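Local coordinates for protein uncharacterized ACR, COG1565 superfamily (Burkholderia thailandensis, PDB 4F3N) that is of uncharacterized function but has a methyltransferase-type fold, binds S-adenosyl-L-homocysteine and is probably an S-adenosylmethionine-dependent methyltransferase, perhaps acting on protein arginine, at residues G350-A364 and M403-I416. Numbering follows the deposited sequence. Where two conformers were deposited one is given.
Sequences GVGAGADLLGYTSQA and MGELFKVIAFSRGI
Ala-411 O takes two successive N-H groups, Leu-358 N at 2.9 Å and, more weakly, Gly-359 N at 3.3 Å, at a classic bulge in the antiparallel pair of strands 356-362 and 407-414. Leu-358, inserted with helical backbone angles, breaks the strict alternation and points its side chain at Ser-413 OG and Ala-411, CB lying 4.0 Å from Ala-411 CB; its CD1 reaches Ile-416 CG2. Beyond the bulge, Thr-361 and Val-409 exchange two backbone bonds.

Leu-357, Tyr-360, Ile-410 and Phe-412 occupy the other face. Leu-357 CD1 touches both Ile-410 CG1 and Phe-412 CE1. With CG anti to the carbonyl carbon (chi1 -58°), the Phe-412 ring reaches the end of helix 343-352, where Gly-350 CA sits over one face in a CH-pi contact, 4.0 Å from the ring centroid. Ile-410 CB meets the Tyr-360 ring at its edge, while the chain of buried Lys-408 bends past Tyr-360 OH; its NZ donates to Glu-405 O and Leu-406 O, with Gly-300 O a third acceptor.

Both ends have polar closures. Arg-414 lays its guanidinium against the Gly-354–Ala-355 peptide and gives NH2 to Ala-353 O at 2.8 Å, from above the carbonyl plane; NH2 also bonds Cys-286 O. One water links Asp-356 OD2, Ser-413 OG and Ile-416 N. At the far end Gln-363 N gives Phe-407 O a nearly straight hydrogen bond (2.8 Å, 176° at the hydrogen) from above the carbonyl plane, and Ala-364 N uses an in-plane lone pair of Gly-404 O. The Gln-363 side chain runs alongside Phe-407, amide and ring 39° apart, its NE2 bonding Leu-397 O.

In the class I methyltransferase sheet, order 3-2-1-4-5-7-6, 407-414 is the antiparallel seventh strand between 293-298 and the outermost strand 356-362. The Phe-407 side chain lies about 4 Å from that of Thr-113, and Gln-363's about 6 Å from that of Asn-214, both S-adenosylhomocysteine-binding; the Gln-363 bonds probably help to position one flank of that site.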
loop_
_atom_site.group_PDB
_atom_site.type_symbol
_atom_site.label_atom_id
_atom_site.label_comp_id
_atom_site.label_asym_id
_atom_site.label_seq_id
_atom_site.Cartn_x
_atom_site.Cartn_y
_atom_site.Cartn_z
ATOM N N GLY A 350 -10.952 10.342 -0.178
ATOM C CA GLY A 350 -10.306 11.459 0.456
ATOM C C GLY A 350 -11.049 12.777 0.319
ATOM O O GLY A 350 -11.203 13.510 1.312
ATOM N N VAL A 351 -11.522 13.095 -0.879
ATOM C CA VAL A 351 -12.203 14.368 -1.081
ATOM C C VAL A 351 -13.600 14.321 -0.469
ATOM O O VAL A 351 -14.100 15.339 -0.015
ATOM C CB VAL A 351 -12.255 14.795 -2.562
ATOM C CG1 VAL A 351 -13.122 16.030 -2.724
ATOM C CG2 VAL A 351 -10.842 15.047 -3.092
ATOM N N GLY A 352 -14.196 13.137 -0.416
ATOM C CA GLY A 352 -15.501 12.961 0.244
ATOM C C GLY A 352 -15.433 13.161 1.743
ATOM O O GLY A 352 -16.427 13.430 2.394
ATOM N N ALA A 353 -14.238 13.055 2.303
ATOM C CA ALA A 353 -14.009 13.353 3.697
ATOM C C ALA A 353 -13.711 14.823 3.901
ATOM O O ALA A 353 -13.534 15.268 5.031
ATOM C CB ALA A 353 -12.864 12.502 4.221
ATOM N N GLY A 354 -13.640 15.580 2.815
ATOM C CA GLY A 354 -13.490 17.035 2.870
ATOM C C GLY A 354 -12.070 17.541 2.600
ATOM O O GLY A 354 -11.836 18.752 2.538
ATOM N N ALA A 355 -11.123 16.635 2.396
ATOM C CA ALA A 355 -9.756 17.052 2.025
ATOM C C ALA A 355 -9.757 17.467 0.555
ATOM O O ALA A 355 -10.609 17.095 -0.215
ATOM C CB ALA A 355 -8.714 15.928 2.263
ATOM N N ASP A 356 -8.795 18.308 0.205
ATOM C CA ASP A 356 -8.483 18.640 -1.159
ATOM C C ASP A 356 -7.636 17.559 -1.792
ATOM O O ASP A 356 -6.811 16.936 -1.112
ATOM C CB ASP A 356 -7.699 19.954 -1.161
ATOM C CG ASP A 356 -8.489 21.108 -0.495
ATOM O OD1 ASP A 356 -9.706 21.191 -0.775
ATOM O OD2 ASP A 356 -7.918 21.860 0.336
ATOM N N LEU A 357 -7.787 17.379 -3.103
ATOM C CA LEU A 357 -6.847 16.560 -3.862
ATOM C C LEU A 357 -5.682 17.451 -4.210
ATOM O O LEU A 357 -5.831 18.425 -4.913
ATOM C CB LEU A 357 -7.463 16.013 -5.125
ATOM C CG LEU A 357 -6.564 15.184 -6.050
ATOM C CD1 LEU A 357 -6.249 13.867 -5.376
ATOM C CD2 LEU A 357 -7.280 14.952 -7.384
ATOM N N LEU A 358 -4.521 17.113 -3.681
ATOM C CA LEU A 358 -3.280 17.850 -3.895
ATOM C C LEU A 358 -2.591 17.424 -5.185
ATOM O O LEU A 358 -1.998 18.248 -5.852
ATOM C CB LEU A 358 -2.353 17.647 -2.680
ATOM C CG LEU A 358 -1.087 18.455 -2.657
ATOM C CD1 LEU A 358 -1.379 19.959 -2.702
ATOM C CD2 LEU A 358 -0.239 18.013 -1.440
ATOM N N GLY A 359 -2.700 16.151 -5.574
ATOM C CA GLY A 359 -2.232 15.701 -6.871
ATOM C C GLY A 359 -2.409 14.215 -7.062
ATOM O O GLY A 359 -2.679 13.504 -6.099
ATOM N N TYR A 360 -2.208 13.767 -8.300
ATOM C CA TYR A 360 -2.237 12.351 -8.724
ATOM C C TYR A 360 -1.388 12.230 -9.992
ATOM O O TYR A 360 -1.680 12.885 -10.985
ATOM C CB TYR A 360 -3.669 11.830 -8.967
ATOM C CG TYR A 360 -3.657 10.538 -9.660
ATOM C CD1 TYR A 360 -3.281 9.394 -8.991
ATOM C CD2 TYR A 360 -3.894 10.454 -11.008
ATOM C CE1 TYR A 360 -3.178 8.191 -9.648
ATOM C CE2 TYR A 360 -3.800 9.258 -11.666
ATOM C CZ TYR A 360 -3.443 8.126 -10.980
ATOM O OH TYR A 360 -3.302 6.920 -11.604
ATOM N N THR A 361 -0.328 11.431 -9.944
ATOM C CA THR A 361 0.500 11.236 -11.114
ATOM C C THR A 361 1.276 9.945 -10.969
ATOM O O THR A 361 1.133 9.242 -9.951
ATOM C CB THR A 361 1.411 12.456 -11.381
ATOM O OG1 THR A 361 1.940 12.354 -12.715
ATOM C CG2 THR A 361 2.515 12.529 -10.337
ATOM N N SER A 362 2.063 9.589 -11.975
ATOM C CA SER A 362 2.851 8.363 -11.900
ATOM C C SER A 362 4.051 8.591 -10.983
ATOM O O SER A 362 4.506 9.707 -10.766
ATOM C CB SER A 362 3.282 7.890 -13.273
ATOM O OG SER A 362 4.354 8.658 -13.768
ATOM N N GLN A 363 4.545 7.526 -10.364
ATOM C CA GLN A 363 5.776 7.658 -9.573
ATOM C C GLN A 363 6.907 8.275 -10.378
ATOM O O GLN A 363 7.664 9.078 -9.860
ATOM C CB GLN A 363 6.226 6.263 -9.085
ATOM C CG GLN A 363 7.543 6.308 -8.335
ATOM C CD GLN A 363 7.789 5.045 -7.543
ATOM O OE1 GLN A 363 7.166 4.832 -6.511
ATOM N NE2 GLN A 363 8.716 4.192 -8.023
ATOM N N ALA A 364 7.053 7.891 -11.640
ATOM C CA ALA A 364 8.105 8.506 -12.477
ATOM C C ALA A 364 7.981 10.022 -12.535
ATOM O O ALA A 364 8.943 10.754 -12.293
ATOM C CB ALA A 364 8.099 7.953 -13.896
ATOM N N MET A 403 9.254 0.409 -12.230
ATOM C CA MET A 403 8.233 0.884 -11.310
ATOM C C MET A 403 7.584 2.184 -11.749
ATOM O O MET A 403 6.608 2.592 -11.182
ATOM C CB MET A 403 8.858 1.150 -9.939
ATOM C CG MET A 403 9.550 -0.068 -9.339
ATOM S SD MET A 403 10.370 0.270 -7.759
ATOM C CE MET A 403 9.066 0.214 -6.535
ATOM N N GLY A 404 8.161 2.869 -12.725
ATOM C CA GLY A 404 7.834 4.281 -12.911
ATOM C C GLY A 404 6.426 4.615 -13.295
ATOM O O GLY A 404 5.872 5.680 -12.893
ATOM N N GLU A 405 5.843 3.770 -14.150
ATOM C CA GLU A 405 4.471 3.981 -14.598
ATOM C C GLU A 405 3.442 3.252 -13.734
ATOM O O GLU A 405 2.396 3.812 -13.441
ATOM C CB GLU A 405 4.304 3.602 -16.068
ATOM C CG GLU A 405 2.889 3.695 -16.600
ATOM C CD GLU A 405 2.246 5.062 -16.565
ATOM O OE1 GLU A 405 2.985 6.076 -16.726
ATOM O OE2 GLU A 405 0.982 5.118 -16.364
ATOM N N LEU A 406 3.733 1.993 -13.404
ATOM C CA LEU A 406 2.826 1.170 -12.641
ATOM C C LEU A 406 2.556 1.783 -11.259
ATOM O O LEU A 406 1.406 1.795 -10.811
ATOM C CB LEU A 406 3.427 -0.223 -12.442
ATOM C CG LEU A 406 2.559 -1.107 -11.594
ATOM C CD1 LEU A 406 1.152 -1.347 -12.147
ATOM C CD2 LEU A 406 3.382 -2.373 -11.400
ATOM N N PHE A 407 3.603 2.265 -10.595
ATOM C CA PHE A 407 3.446 2.922 -9.304
ATOM C C PHE A 407 2.939 4.351 -9.510
ATOM O O PHE A 407 3.337 4.998 -10.484
ATOM C CB PHE A 407 4.756 2.938 -8.563
ATOM C CG PHE A 407 5.078 1.615 -7.870
ATOM C CD1 PHE A 407 5.307 0.452 -8.624
ATOM C CD2 PHE A 407 5.146 1.532 -6.473
ATOM C CE1 PHE A 407 5.608 -0.729 -8.007
ATOM C CE2 PHE A 407 5.425 0.324 -5.857
ATOM C CZ PHE A 407 5.628 -0.810 -6.624
ATOM N N LYS A 408 2.025 4.782 -8.632
ATOM C CA LYS A 408 1.391 6.088 -8.681
ATOM C C LYS A 408 1.568 6.745 -7.334
ATOM O O LYS A 408 1.813 6.077 -6.322
ATOM C CB LYS A 408 -0.120 6.008 -8.975
ATOM C CG LYS A 408 -0.507 5.105 -10.146
ATOM C CD LYS A 408 0.040 5.640 -11.483
ATOM C CE LYS A 408 -0.578 4.904 -12.689
ATOM N NZ LYS A 408 -0.138 3.473 -12.793
ATOM N N VAL A 409 1.499 8.076 -7.336
ATOM C CA VAL A 409 1.399 8.827 -6.097
ATOM C C VAL A 409 0.118 9.641 -6.129
ATOM O O VAL A 409 -0.106 10.396 -7.087
ATOM C CB VAL A 409 2.581 9.782 -5.923
ATOM C CG1 VAL A 409 2.481 10.461 -4.583
ATOM C CG2 VAL A 409 3.944 9.010 -6.034
ATOM N N ILE A 410 -0.685 9.503 -5.071
ATOM C CA ILE A 410 -1.855 10.364 -4.845
ATOM C C ILE A 410 -1.656 11.099 -3.507
ATOM O O ILE A 410 -1.094 10.546 -2.573
ATOM C CB ILE A 410 -3.187 9.565 -4.899
ATOM C CG1 ILE A 410 -4.385 10.503 -5.030
ATOM C CG2 ILE A 410 -3.364 8.637 -3.672
ATOM C CD1 ILE A 410 -5.621 9.772 -5.599
ATOM N N ALA A 411 -2.052 12.366 -3.444
ATOM C CA ALA A 411 -1.919 13.129 -2.233
ATOM C C ALA A 411 -3.162 13.968 -1.978
ATOM O O ALA A 411 -3.783 14.458 -2.916
ATOM C CB ALA A 411 -0.694 14.031 -2.297
ATOM N N PHE A 412 -3.497 14.105 -0.709
ATOM C CA PHE A 412 -4.593 14.919 -0.211
ATOM C C PHE A 412 -4.045 15.971 0.749
ATOM O O PHE A 412 -2.974 15.806 1.366
ATOM C CB PHE A 412 -5.604 14.021 0.518
ATOM C CG PHE A 412 -6.164 12.919 -0.325
ATOM C CD1 PHE A 412 -7.177 13.189 -1.217
ATOM C CD2 PHE A 412 -5.640 11.624 -0.270
ATOM C CE1 PHE A 412 -7.689 12.178 -2.021
ATOM C CE2 PHE A 412 -6.152 10.620 -1.066
ATOM C CZ PHE A 412 -7.197 10.895 -1.910
ATOM N N SER A 413 -4.792 17.047 0.948
ATOM C CA SER A 413 -4.313 18.109 1.790
ATOM C C SER A 413 -5.432 18.899 2.438
ATOM O O SER A 413 -6.582 18.850 2.019
ATOM C CB SER A 413 -3.395 19.073 1.038
ATOM O OG SER A 413 -4.071 19.674 -0.058
ATOM N N ARG A 414 -5.049 19.568 3.513
ATOM C CA ARG A 414 -5.876 20.600 4.138
ATOM C C ARG A 414 -4.952 21.727 4.522
ATOM O O ARG A 414 -3.883 21.518 5.108
ATOM C CB ARG A 414 -6.578 20.095 5.371
ATOM C CG ARG A 414 -7.557 18.994 5.097
ATOM C CD ARG A 414 -8.384 18.782 6.344
ATOM N NE ARG A 414 -9.229 17.599 6.283
ATOM C CZ ARG A 414 -10.536 17.621 6.068
ATOM N NH1 ARG A 414 -11.185 18.762 5.810
ATOM N NH2 ARG A 414 -11.209 16.472 6.090
ATOM N N GLY A 415 -5.339 22.944 4.160
ATOM C CA GLY A 415 -4.533 24.078 4.494
ATOM C C GLY A 415 -3.339 24.299 3.628
ATOM O O GLY A 415 -2.444 25.031 4.038
ATOM N N ILE A 416 -3.310 23.682 2.445
ATOM C CA ILE A 416 -2.293 23.935 1.452
ATOM C C ILE A 416 -2.979 24.605 0.253
ATOM O O ILE A 416 -3.915 24.055 -0.322
ATOM C CB ILE A 416 -1.539 22.645 1.040
ATOM C CG1 ILE A 416 -0.760 22.084 2.251
ATOM C CG2 ILE A 416 -0.585 22.923 -0.093
ATOM C CD1 ILE A 416 0.078 20.856 1.938
HETATM O O HOH W 1 -5.158 21.891 0.895
HETATM O O HOH W 2 -8.094 23.023 3.107
HETATM O O HOH W 3 5.297 7.309 -15.864
#